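Local coordinates for chemotaxis operon protein (CheX) (Borrelia burgdorferi, PDB 3HZH) that probably dephosphorylates the phosphorylated response regulator CheY, as CheX chemotaxis phosphatases do, and so helps to end the chemotactic signal, at residues Ile111-Phe116 and Phe127-Pro132. Residues are numbered along the deposited sequence; the frame is centred on the assembly and turned at random.
Sequences IIAGNF and FDITPP
I129 packs against A113 and G114, joining strand 127-135 to helix 97-118. I129 uses only carbon atoms, against one methyl and the helix backbone. It supplies the whole strand side of the contact. A113 and I129 are also the nearest pair of CA atoms across the two segments, 7.0 Å apart.

The two branches of I129 do different work. I129 CG2 lies 4.1 Å from A113 CB, and I129 CG2 is also 3.9 Å from A113 O. The longer branch rests on the main chain at G114. There I129 CD1 sits 3.9 Å from G114 N and 4.0 Å from G114 CA. The torsions explain this reach. CG1 is tucked over the main chain, near both N and C (chi1 64°), and the branch beyond it is extended (chi2 178°).

The surroundings are largely apolar. V58 of the adjacent strand 54-62 touches both A113 and I129. L60 and V117 also meet I129, as does the polar N110. Backbone bonds of D128 with A61 and of T130 with G59 tie the 127-132 segment to strand 54-62. A polar side chain of the partner protein in the assembly packs on I129, whose side chain is about 7 Å from a bound magnesium ion.

Between the two segments, contact depends on shape and van der Waals packing, without directional polar bonds. I129 is the strand's contribution here, while F127 and P132 add further contacts to the helix from this strand, outermost within the chain.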
# COMPACT_ATOMS: atom_id res chain seq x y z
N ILE B 111 -2.83 0.63 3.35
CA ILE B 111 -3.80 -0.36 2.89
C ILE B 111 -5.09 -0.31 3.70
O ILE B 111 -6.18 -0.42 3.13
CB ILE B 111 -3.17 -1.77 2.88
CG1 ILE B 111 -1.95 -1.74 1.93
CG2 ILE B 111 -4.18 -2.82 2.41
CD1 ILE B 111 -1.09 -3.00 1.95
N ILE B 112 -4.98 -0.13 5.02
CA ILE B 112 -6.18 -0.03 5.85
C ILE B 112 -6.96 1.20 5.39
O ILE B 112 -8.15 1.11 5.08
CB ILE B 112 -5.83 0.13 7.35
CG1 ILE B 112 -5.20 -1.16 7.89
CG2 ILE B 112 -7.08 0.52 8.13
CD1 ILE B 112 -4.72 -1.08 9.35
N ALA B 113 -6.28 2.34 5.33
CA ALA B 113 -6.91 3.59 4.91
C ALA B 113 -7.51 3.55 3.51
O ALA B 113 -8.60 4.08 3.29
CB ALA B 113 -5.90 4.73 4.99
N GLY B 114 -6.81 2.92 2.58
CA GLY B 114 -7.31 2.82 1.22
C GLY B 114 -8.55 1.96 1.13
O GLY B 114 -9.54 2.35 0.49
N ASN B 115 -8.51 0.79 1.75
CA ASN B 115 -9.66 -0.09 1.74
C ASN B 115 -10.82 0.59 2.45
O ASN B 115 -11.98 0.45 2.04
CB ASN B 115 -9.32 -1.42 2.42
CG ASN B 115 -8.97 -2.51 1.41
OD1 ASN B 115 -8.17 -3.40 1.68
ND2 ASN B 115 -9.59 -2.44 0.25
N PHE B 116 -10.50 1.36 3.49
CA PHE B 116 -11.52 2.09 4.23
C PHE B 116 -12.24 3.11 3.34
O PHE B 116 -13.46 3.05 3.17
CB PHE B 116 -10.90 2.81 5.43
CG PHE B 116 -11.83 3.78 6.10
CD1 PHE B 116 -13.00 3.34 6.72
CD2 PHE B 116 -11.55 5.14 6.09
CE1 PHE B 116 -13.88 4.24 7.32
CE2 PHE B 116 -12.42 6.06 6.68
CZ PHE B 116 -13.59 5.61 7.30
N PHE B 127 -13.64 10.58 -0.98
CA PHE B 127 -12.86 10.42 0.23
C PHE B 127 -11.44 10.08 -0.19
O PHE B 127 -11.21 9.02 -0.76
CB PHE B 127 -13.45 9.30 1.10
CG PHE B 127 -14.95 9.33 1.18
CD1 PHE B 127 -15.73 8.63 0.26
CD2 PHE B 127 -15.60 10.08 2.17
CE1 PHE B 127 -17.13 8.67 0.32
CE2 PHE B 127 -17.00 10.13 2.23
CZ PHE B 127 -17.76 9.42 1.30
N ASP B 128 -10.51 10.99 0.07
CA ASP B 128 -9.12 10.76 -0.32
C ASP B 128 -8.23 10.51 0.89
O ASP B 128 -8.63 10.76 2.03
CB ASP B 128 -8.58 11.98 -1.09
CG ASP B 128 -9.50 12.41 -2.22
OD1 ASP B 128 -9.96 11.54 -2.98
OD2 ASP B 128 -9.74 13.63 -2.36
N ILE B 129 -7.02 10.02 0.63
CA ILE B 129 -6.05 9.78 1.69
C ILE B 129 -4.72 10.38 1.27
O ILE B 129 -4.50 10.67 0.10
CB ILE B 129 -5.86 8.27 1.99
CG1 ILE B 129 -5.29 7.54 0.77
CG2 ILE B 129 -7.21 7.64 2.37
CD1 ILE B 129 -5.04 6.05 1.03
N THR B 130 -3.81 10.58 2.22
CA THR B 130 -2.51 11.16 1.90
C THR B 130 -1.42 10.11 2.01
O THR B 130 -1.66 8.99 2.46
CB THR B 130 -2.13 12.25 2.91
OG1 THR B 130 -1.75 11.63 4.15
CG2 THR B 130 -3.30 13.18 3.18
N PRO B 131 -0.21 10.44 1.53
CA PRO B 131 0.89 9.49 1.64
C PRO B 131 1.07 9.34 3.15
O PRO B 131 0.77 10.27 3.91
CB PRO B 131 2.05 10.23 0.96
CG PRO B 131 1.31 11.04 -0.10
CD PRO B 131 0.23 11.64 0.80
N PRO B 132 1.57 8.19 3.61
CA PRO B 132 1.73 8.01 5.05
C PRO B 132 2.95 8.64 5.71
O PRO B 132 3.94 8.97 5.05
CB PRO B 132 1.75 6.49 5.18
CG PRO B 132 2.62 6.13 3.99
CD PRO B 132 1.96 6.96 2.89